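PDB 1T6C: exopolyphosphatase from Aquifex aeolicus, which probably hydrolyses phosphoanhydride bonds of polyphosphate or guanosine pentaphosphate and binds a calcium ion. Local coordinates for residues Cys141-Gly146 and Thr150-Gly155; Leu166-Val171 and Ile278-Lys283; Phe194-Leu199 and Leu285-Lys290. All coordinates share one frame; numbering follows the deposited sequence. Where two conformers were deposited one is given.

Interaction 1: Cys141-Gly146 and Thr150-Gly155. With CA (calcium ion), chain C.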
loop_
_atom_site.group_PDB
_atom_site.type_symbol
_atom_site.label_atom_id
_atom_site.label_comp_id
_atom_site.label_asym_id
_atom_site.label_seq_id
_atom_site.Cartn_x
_atom_site.Cartn_y
_atom_site.Cartn_z
ATOM N N CYS A 141 -14.595 5.566 -3.013
ATOM C CA CYS A 141 -13.465 6.017 -2.229
ATOM C C CYS A 141 -12.554 4.831 -1.995
ATOM O O CYS A 141 -12.974 3.808 -1.450
ATOM C CB CYS A 141 -13.883 6.641 -0.913
ATOM S SG CYS A 141 -12.455 7.237 0.031
ATOM N N VAL A 142 -11.306 4.957 -2.463
ATOM C CA VAL A 142 -10.281 3.952 -2.234
ATOM C C VAL A 142 -9.518 4.416 -0.999
ATOM O O VAL A 142 -9.082 5.557 -0.941
ATOM C CB VAL A 142 -9.362 3.813 -3.455
ATOM C CG1 VAL A 142 -8.167 2.939 -3.160
ATOM C CG2 VAL A 142 -10.127 3.220 -4.592
ATOM N N VAL A 143 -9.399 3.519 -0.027
ATOM C CA VAL A 143 -8.727 3.805 1.238
ATOM C C VAL A 143 -7.489 2.936 1.311
ATOM O O VAL A 143 -7.582 1.725 1.496
ATOM C CB VAL A 143 -9.651 3.525 2.434
ATOM C CG1 VAL A 143 -8.943 3.819 3.749
ATOM C CG2 VAL A 143 -10.901 4.331 2.329
ATOM N N ASP A 144 -6.331 3.544 1.132
ATOM C CA ASP A 144 -5.075 2.796 0.993
ATOM C C ASP A 144 -4.127 3.092 2.150
ATOM O O ASP A 144 -3.432 4.131 2.202
ATOM C CB ASP A 144 -4.415 3.126 -0.329
ATOM C CG ASP A 144 -3.247 2.251 -0.637
ATOM O OD1 ASP A 144 -2.822 1.369 0.194
ATOM O OD2 ASP A 144 -2.671 2.422 -1.739
ATOM N N GLN A 145 -4.084 2.146 3.079
ATOM C CA GLN A 145 -3.301 2.274 4.285
ATOM C C GLN A 145 -1.992 1.525 4.134
ATOM O O GLN A 145 -1.969 0.352 3.773
ATOM C CB GLN A 145 -4.094 1.735 5.493
ATOM C CG GLN A 145 -3.263 1.672 6.773
ATOM C CD GLN A 145 -2.507 0.387 6.943
ATOM O OE1 GLN A 145 -3.067 -0.699 6.804
ATOM N NE2 GLN A 145 -1.194 0.487 7.238
ATOM N N GLY A 146 -0.889 2.216 4.429
ATOM C CA GLY A 146 0.455 1.672 4.314
ATOM C C GLY A 146 1.550 2.703 4.165
ATOM O O GLY A 146 1.343 3.799 3.631
ATOM N N THR A 150 -2.394 6.992 5.067
ATOM C CA THR A 150 -3.575 6.454 4.477
ATOM C C THR A 150 -4.121 7.470 3.500
ATOM O O THR A 150 -4.405 8.634 3.884
ATOM C CB THR A 150 -4.627 6.074 5.540
ATOM O OG1 THR A 150 -4.145 5.006 6.374
ATOM C CG2 THR A 150 -5.822 5.475 4.867
ATOM N N GLU A 151 -4.234 7.049 2.238
ATOM C CA GLU A 151 -4.793 7.891 1.218
ATOM C C GLU A 151 -6.275 7.575 1.043
ATOM O O GLU A 151 -6.674 6.406 1.073
ATOM C CB GLU A 151 -4.128 7.703 -0.125
ATOM C CG GLU A 151 -2.800 8.392 -0.241
ATOM C CD GLU A 151 -1.722 7.749 0.612
ATOM O OE1 GLU A 151 -1.471 6.563 0.417
ATOM O OE2 GLU A 151 -1.172 8.433 1.491
ATOM N N TYR A 152 -7.040 8.640 0.854
ATOM C CA TYR A 152 -8.458 8.574 0.515
ATOM C C TYR A 152 -8.628 9.127 -0.904
ATOM O O TYR A 152 -8.423 10.321 -1.131
ATOM C CB TYR A 152 -9.290 9.404 1.527
ATOM C CG TYR A 152 -9.295 8.754 2.882
ATOM C CD1 TYR A 152 -8.166 8.852 3.715
ATOM C CD2 TYR A 152 -10.355 7.978 3.304
ATOM C CE1 TYR A 152 -8.123 8.188 4.936
ATOM C CE2 TYR A 152 -10.317 7.296 4.505
ATOM C CZ TYR A 152 -9.221 7.411 5.320
ATOM O OH TYR A 152 -9.151 6.715 6.503
ATOM N N VAL A 153 -8.961 8.258 -1.844
ATOM C CA VAL A 153 -8.978 8.613 -3.261
ATOM C C VAL A 153 -10.384 8.466 -3.765
ATOM O O VAL A 153 -10.919 7.364 -3.812
ATOM C CB VAL A 153 -8.042 7.741 -4.107
ATOM C CG1 VAL A 153 -7.818 8.391 -5.462
ATOM C CG2 VAL A 153 -6.713 7.564 -3.395
ATOM N N PHE A 154 -10.953 9.596 -4.176
ATOM C CA PHE A 154 -12.331 9.663 -4.616
ATOM C C PHE A 154 -12.412 9.769 -6.126
ATOM O O PHE A 154 -11.675 10.519 -6.765
ATOM C CB PHE A 154 -12.994 10.888 -4.009
ATOM C CG PHE A 154 -13.021 10.889 -2.520
ATOM C CD1 PHE A 154 -14.092 10.326 -1.824
ATOM C CD2 PHE A 154 -11.991 11.457 -1.828
ATOM C CE1 PHE A 154 -14.117 10.355 -0.438
ATOM C CE2 PHE A 154 -12.009 11.487 -0.418
ATOM C CZ PHE A 154 -13.053 10.932 0.254
ATOM N N GLY A 155 -13.317 9.010 -6.687
ATOM C CA GLY A 155 -13.595 9.117 -8.111
ATOM C C GLY A 155 -14.805 8.347 -8.565
ATOM O O GLY A 155 -15.596 7.868 -7.778
HETATM CA CA CA C . -0.609 4.654 2.083
HETATM O O HOH W 1 -1.806 5.063 -2.058
HETATM O O HOH W 2 -0.144 2.282 0.760
HETATM O O HOH W 3 1.216 5.957 0.456
#
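A calcium-binding beta hairpin joins D144 to E151 and V142 to V153. The two strand segments run antiparallel, their axes at 163°, with V142-V153 and D144-E151 as hydrogen-bonded pairs. The evidence is the reciprocal backbone bonding: V142 N lies 2.8 Å from V153 O, D144 N lies 2.9 Å from E151 O, and each pair has its return bond.

One face carries C141, V143, Q145, T150, Y152 and F154. The sulfur of C141, set anti to its own N (chi1 -178°), stands over one face of the F154 ring, with SG 3.6 Å from CE1 and offset toward the rim; the same sulfur meets the Y152 ring only at its edge. V143 runs alongside the Y152 ring, CG2 3.7 Å from CE2. Nearer the turn, T150 OG1 lies 3.4 Å from Q145 CB. The polar ends of this face turn to other partners, Y152 OH to T284 and Q145 OE1 to T215, and helix 274-288 covers it.

The opposite face and the turn hold the metal. Calcium is gripped by D144 O at 2.9 Å, G146 O at 2.6 Å and E151 OE1 at 2.7 Å, together with S149 O and two waters. D144 O has a double role, since E151 N also donates to it from 41° above the carbonyl plane. The D144 carboxylate acts from the second shell: one metal-bound water donates to OD1. E151 is bent at its second torsion to bring OE1 to the ion, while OE2 bonds to S165. A glycine-rich turn between two sheet strands, here loaded with calcium, is consistent with the phosphate-binding hairpin of actin-like phosphotransferases and phosphatases.

Interaction 2: Leu166-Val171 and Ile278-Lys283; sequences LPIGIV and IGIFLK
I280 fits its side chain between I168 and I170, joining helix 274-288 of this actin-like domain to the connection that leads from strand 159-166 into helix 170-177. It loses the most surface of the three, and every contact across the pair of segments uses its side chain. The I280 chain is extended through its second torsion (chi2 172°), which carries CD1 outward from the helix to the two other isoleucines.

They present different branches. I168 offers the end of its long branch, CD1 lying 4.0 Å from I280 CD1, and its CD1 also approaches I280 CG1. In I170 the CG1 branch sits between backbone N and carbonyl carbon (chi1 63°), leaving the short CG2 branch to touch; the two side chains meet at about a right angle. These side-chain contacts are carbon to carbon, and no hydrogen bond crosses between the segments. T150 and Y152 of strand 149-156 lie against I280 as well, extending the patch onto the sheet.

The backbone that carries I168 and I170 turns sharply: P167 centres an inverse gamma turn, with a weak bond from I168 N to L166 O at 2.8 Å, and G169 then takes the N-cap position of helix 170-177. At the meeting point I280 CD1 is 3.7 Å from I170 CG2 and equally close to the carbonyl oxygen I168 O, a van der Waals contact.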
loop_
_atom_site.group_PDB
_atom_site.type_symbol
_atom_site.label_atom_id
_atom_site.label_comp_id
_atom_site.label_asym_id
_atom_site.label_seq_id
_atom_site.Cartn_x
_atom_site.Cartn_y
_atom_site.Cartn_z
ATOM N N LEU A 166 -3.620 11.310 4.446
ATOM C CA LEU A 166 -3.532 11.576 5.882
ATOM C C LEU A 166 -2.284 10.870 6.411
ATOM O O LEU A 166 -2.110 9.663 6.226
ATOM C CB LEU A 166 -4.769 11.084 6.629
ATOM C CG LEU A 166 -6.126 11.604 6.170
ATOM C CD1 LEU A 166 -7.200 11.075 7.095
ATOM C CD2 LEU A 166 -6.157 13.108 6.061
ATOM N N PRO A 167 -1.407 11.615 7.062
ATOM C CA PRO A 167 -0.145 11.076 7.573
ATOM C C PRO A 167 -0.307 10.298 8.907
ATOM O O PRO A 167 0.389 10.529 9.891
ATOM C CB PRO A 167 0.708 12.330 7.676
ATOM C CG PRO A 167 -0.289 13.375 8.076
ATOM C CD PRO A 167 -1.528 13.069 7.296
ATOM N N ILE A 168 -1.243 9.361 8.923
ATOM C CA ILE A 168 -1.660 8.663 10.136
ATOM C C ILE A 168 -1.045 7.259 10.158
ATOM O O ILE A 168 -1.749 6.243 10.337
ATOM C CB ILE A 168 -3.202 8.610 10.252
ATOM C CG1 ILE A 168 -3.845 7.985 8.999
ATOM C CG2 ILE A 168 -3.711 10.006 10.529
ATOM C CD1 ILE A 168 -5.354 7.797 9.089
ATOM N N GLY A 169 0.269 7.201 9.975
ATOM C CA GLY A 169 0.948 5.925 9.862
ATOM C C GLY A 169 0.776 5.089 11.112
ATOM O O GLY A 169 0.784 5.617 12.239
ATOM N N ILE A 170 0.588 3.790 10.922
ATOM C CA ILE A 170 0.251 2.916 12.045
ATOM C C ILE A 170 1.396 2.696 13.043
ATOM O O ILE A 170 1.142 2.461 14.214
ATOM C CB ILE A 170 -0.415 1.624 11.588
ATOM C CG1 ILE A 170 0.484 0.767 10.713
ATOM C CG2 ILE A 170 -1.736 1.945 10.865
ATOM C CD1 ILE A 170 -0.086 -0.628 10.352
ATOM N N VAL A 171 2.650 2.793 12.633
ATOM C CA VAL A 171 3.734 2.740 13.584
ATOM C C VAL A 171 3.642 3.937 14.537
ATOM O O VAL A 171 3.758 3.778 15.782
ATOM C CB VAL A 171 5.106 2.685 12.825
ATOM C CG1 VAL A 171 6.269 2.847 13.774
ATOM C CG2 VAL A 171 5.220 1.384 12.107
ATOM N N ILE A 278 -6.380 -1.742 11.890
ATOM C CA ILE A 278 -7.785 -2.155 11.898
ATOM C C ILE A 278 -8.645 -0.973 12.318
ATOM O O ILE A 278 -9.704 -0.739 11.734
ATOM C CB ILE A 278 -7.999 -3.342 12.831
ATOM C CG1 ILE A 278 -7.264 -4.572 12.326
ATOM C CG2 ILE A 278 -9.483 -3.680 12.912
ATOM C CD1 ILE A 278 -7.178 -5.667 13.379
ATOM N N GLY A 279 -8.201 -0.193 13.289
ATOM C CA GLY A 279 -8.947 0.966 13.772
ATOM C C GLY A 279 -9.189 2.036 12.728
ATOM O O GLY A 279 -10.281 2.643 12.690
ATOM N N ILE A 280 -8.208 2.256 11.850
ATOM C CA ILE A 280 -8.363 3.211 10.784
ATOM C C ILE A 280 -9.541 2.803 9.916
ATOM O O ILE A 280 -10.367 3.632 9.565
ATOM C CB ILE A 280 -7.073 3.333 9.903
ATOM C CG1 ILE A 280 -5.969 4.031 10.682
ATOM C CG2 ILE A 280 -7.416 4.070 8.575
ATOM C CD1 ILE A 280 -4.636 4.008 9.947
ATOM N N PHE A 281 -9.613 1.540 9.547
ATOM C CA PHE A 281 -10.718 1.089 8.679
ATOM C C PHE A 281 -12.035 1.096 9.413
ATOM O O PHE A 281 -13.059 1.438 8.811
ATOM C CB PHE A 281 -10.424 -0.292 8.124
ATOM C CG PHE A 281 -9.376 -0.267 7.046
ATOM C CD1 PHE A 281 -8.052 -0.556 7.339
ATOM C CD2 PHE A 281 -9.702 0.127 5.763
ATOM C CE1 PHE A 281 -7.096 -0.469 6.351
ATOM C CE2 PHE A 281 -8.726 0.226 4.780
ATOM C CZ PHE A 281 -7.454 -0.084 5.071
ATOM N N LEU A 282 -12.035 0.751 10.695
ATOM C CA LEU A 282 -13.295 0.701 11.479
ATOM C C LEU A 282 -13.856 2.124 11.580
ATOM O O LEU A 282 -15.040 2.378 11.266
ATOM C CB LEU A 282 -13.009 0.096 12.862
ATOM C CG LEU A 282 -14.241 -0.086 13.742
ATOM C CD1 LEU A 282 -15.126 -1.198 13.158
ATOM C CD2 LEU A 282 -13.751 -0.393 15.158
ATOM N N LYS A 283 -13.024 3.074 12.015
ATOM C CA LYS A 283 -13.443 4.465 12.115
ATOM C C LYS A 283 -13.818 5.059 10.751
ATOM O O LYS A 283 -14.739 5.865 10.654
ATOM C CB LYS A 283 -12.409 5.323 12.887
ATOM C CG LYS A 283 -12.811 6.777 13.123
ATOM C CD LYS A 283 -14.074 6.979 13.973
ATOM C CE LYS A 283 -13.878 6.594 15.429
ATOM N NZ LYS A 283 -15.084 7.058 16.250
#

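Interaction 3: Phe194-Leu199 and Leu285-Lys290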
loop_
_atom_site.group_PDB
_atom_site.type_symbol
_atom_site.label_atom_id
_atom_site.label_comp_id
_atom_site.label_asym_id
_atom_site.label_seq_id
_atom_site.Cartn_x
_atom_site.Cartn_y
_atom_site.Cartn_z
ATOM N N PHE A 194 -8.790 10.768 18.119
ATOM C CA PHE A 194 -7.891 11.367 17.148
ATOM C C PHE A 194 -8.358 11.030 15.740
ATOM O O PHE A 194 -8.395 11.895 14.864
ATOM C CB PHE A 194 -6.443 10.903 17.377
ATOM C CG PHE A 194 -5.555 11.173 16.207
ATOM C CD1 PHE A 194 -5.103 12.464 15.956
ATOM C CD2 PHE A 194 -5.245 10.182 15.310
ATOM C CE1 PHE A 194 -4.322 12.736 14.855
ATOM C CE2 PHE A 194 -4.467 10.450 14.190
ATOM C CZ PHE A 194 -3.978 11.726 13.976
ATOM N N LEU A 195 -8.733 9.777 15.506
ATOM C CA LEU A 195 -9.124 9.374 14.172
ATOM C C LEU A 195 -10.426 10.077 13.778
ATOM O O LEU A 195 -10.568 10.473 12.635
ATOM C CB LEU A 195 -9.263 7.864 14.075
ATOM C CG LEU A 195 -8.006 7.035 14.021
ATOM C CD1 LEU A 195 -8.362 5.575 13.973
ATOM C CD2 LEU A 195 -7.138 7.429 12.833
ATOM N N GLU A 196 -11.322 10.329 14.732
ATOM C CA GLU A 196 -12.576 11.060 14.450
ATOM C C GLU A 196 -12.222 12.478 13.979
ATOM O O GLU A 196 -12.771 12.948 12.998
ATOM C CB GLU A 196 -13.437 11.103 15.723
ATOM C CG GLU A 196 -14.715 11.921 15.582
ATOM C CD GLU A 196 -15.929 11.072 15.307
ATOM O OE1 GLU A 196 -16.152 10.038 16.008
ATOM O OE2 GLU A 196 -16.686 11.452 14.380
ATOM N N LYS A 197 -11.272 13.122 14.662
ATOM C CA LYS A 197 -10.808 14.493 14.335
ATOM C C LYS A 197 -10.249 14.551 12.915
ATOM O O LYS A 197 -10.602 15.453 12.120
ATOM C CB LYS A 197 -9.740 14.963 15.320
ATOM C CG LYS A 197 -8.966 16.285 14.954
ATOM C CD LYS A 197 -7.721 16.582 15.867
ATOM C CE LYS A 197 -6.735 17.537 15.145
ATOM N NZ LYS A 197 -6.623 18.930 15.658
ATOM N N GLU A 198 -9.432 13.569 12.561
ATOM C CA GLU A 198 -8.768 13.580 11.256
ATOM C C GLU A 198 -9.680 13.111 10.139
ATOM O O GLU A 198 -9.697 13.721 9.061
ATOM C CB GLU A 198 -7.453 12.794 11.297
ATOM C CG GLU A 198 -6.419 13.400 12.242
ATOM C CD GLU A 198 -6.053 14.857 11.922
ATOM O OE1 GLU A 198 -4.997 15.086 11.305
ATOM O OE2 GLU A 198 -6.801 15.781 12.326
ATOM N N LEU A 199 -10.459 12.059 10.387
ATOM C CA LEU A 199 -11.260 11.457 9.321
ATOM C C LEU A 199 -12.497 12.263 9.005
ATOM O O LEU A 199 -13.007 12.193 7.905
ATOM C CB LEU A 199 -11.680 10.032 9.678
ATOM C CG LEU A 199 -10.538 9.046 9.622
ATOM C CD1 LEU A 199 -11.020 7.664 10.070
ATOM C CD2 LEU A 199 -9.933 9.019 8.225
ATOM N N LEU A 285 -15.279 3.491 8.204
ATOM C CA LEU A 285 -16.654 3.057 7.923
ATOM C C LEU A 285 -17.680 3.831 8.776
ATOM O O LEU A 285 -18.721 4.263 8.254
ATOM C CB LEU A 285 -16.823 1.559 8.120
ATOM C CG LEU A 285 -16.158 0.708 7.039
ATOM C CD1 LEU A 285 -16.434 -0.753 7.307
ATOM C CD2 LEU A 285 -16.622 1.065 5.656
ATOM N N GLU A 286 -17.372 4.039 10.045
ATOM C CA GLU A 286 -18.278 4.807 10.925
ATOM C C GLU A 286 -18.466 6.239 10.412
ATOM O O GLU A 286 -19.592 6.762 10.277
ATOM C CB GLU A 286 -17.746 4.799 12.362
ATOM C CG GLU A 286 -18.642 5.544 13.338
ATOM C CD GLU A 286 -18.097 5.686 14.743
ATOM O OE1 GLU A 286 -17.023 5.170 15.058
ATOM O OE2 GLU A 286 -18.787 6.344 15.551
ATOM N N ILE A 287 -17.370 6.909 10.132
ATOM C CA ILE A 287 -17.428 8.304 9.726
ATOM C C ILE A 287 -18.103 8.484 8.386
ATOM O O ILE A 287 -18.856 9.427 8.204
ATOM C CB ILE A 287 -16.009 8.905 9.693
ATOM C CG1 ILE A 287 -15.405 8.914 11.094
ATOM C CG2 ILE A 287 -16.005 10.288 9.024
ATOM C CD1 ILE A 287 -15.938 9.930 11.979
ATOM N N PHE A 288 -17.826 7.599 7.432
ATOM C CA PHE A 288 -18.441 7.686 6.118
ATOM C C PHE A 288 -19.875 7.152 6.108
ATOM O O PHE A 288 -20.542 7.184 5.088
ATOM C CB PHE A 288 -17.613 6.910 5.112
ATOM C CG PHE A 288 -16.450 7.661 4.582
ATOM C CD1 PHE A 288 -15.300 7.835 5.353
ATOM C CD2 PHE A 288 -16.493 8.206 3.313
ATOM C CE1 PHE A 288 -14.182 8.538 4.843
ATOM C CE2 PHE A 288 -15.391 8.887 2.811
ATOM C CZ PHE A 288 -14.252 9.047 3.578
ATOM N N GLU A 289 -20.303 6.610 7.237
ATOM C CA GLU A 289 -21.635 6.032 7.407
ATOM C C GLU A 289 -21.909 4.909 6.407
ATOM O O GLU A 289 -22.972 4.834 5.795
ATOM C CB GLU A 289 -22.683 7.140 7.383
ATOM C CG GLU A 289 -22.511 8.187 8.473
ATOM C CD GLU A 289 -23.577 9.264 8.347
ATOM O OE1 GLU A 289 -24.740 8.954 8.648
ATOM O OE2 GLU A 289 -23.256 10.398 7.917
ATOM N N LYS A 290 -20.903 4.028 6.223
ATOM C CA LYS A 290 -21.020 2.900 5.316
ATOM C C LYS A 290 -20.893 1.599 6.077
ATOM O O LYS A 290 -20.085 1.467 6.987
ATOM C CB LYS A 290 -19.961 2.989 4.199
ATOM C CG LYS A 290 -20.051 4.269 3.377
ATOM C CD LYS A 290 -21.188 4.176 2.324
ATOM C CE LYS A 290 -20.788 3.231 1.177
ATOM N NZ LYS A 290 -21.688 2.051 0.990
HETATM O O HOH W 4 -19.094 9.139 14.261
#
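With CG1 anti to the carbonyl carbon (chi1 -64°) and the chain folded back at the second torsion (chi2 -75°), I287 sends CD1 toward E196 while its CG2 branch, anti to the backbone N, faces the end of helix 185-199. E196 comes from its own side with CG anti to N and a second torsion of 99°, away from the staggered positions, which swings the carboxylate over to I287.

L199 is the other partner, and its packing carries the contact. I287 CG1 lies 4.1 Å from L199 CB, and I287 CG2 lies 3.7 Å from the carbonyl oxygen L199 O. The separation of 2.9 Å between E196 OE2 and I287 CD1 is too short for a normal contact, so that detail is doubtful. Cutting I287 back to an alanine would probably open a gap beside L199 CB and L199 O, where CG1 and CG2 stood.

Two acids lie close together beside this packing, E196 OE1 and E286 OE2 4.6 Å apart. Their mutual repulsion is likely to be eased by K283, whose NZ forms salt bridges with both, and by a water that donates to E286 OE2 and weakly to E196 OE2.

Just beyond, helix 274-288 ends. E289 takes a positive phi, K290 N bonds to L285 O at 3.0 Å, and E289 N bonds to E286 O at 3.1 Å. The contact thus pairs two helix C-terminal ends beside the sheet, which L199 and F288 reach through Y152, the second helix closing in a Schellman motif.

From the N terminus, interaction 1 comes first and closes the shortest loop, with three residues between its segments at the turn of the hairpin, before the other two begin. Interaction 2 then opens at the end of strand 159-166 and closes across 106 residues; interaction 3 opens inside that span and closes across 85, beyond the end of interaction 2, so the two cross. Both end on successive parts of helix 274-288, which binds together the loop after strand 159-166 and helix 185-199. The sheet links them: T150 O is 2.8 Å from L166 N, a probable hydrogen bond, and the Y152 ring borders L166 on one hand and F288 on the other. Together they tie the hairpin to the helices covering its face away from calcium.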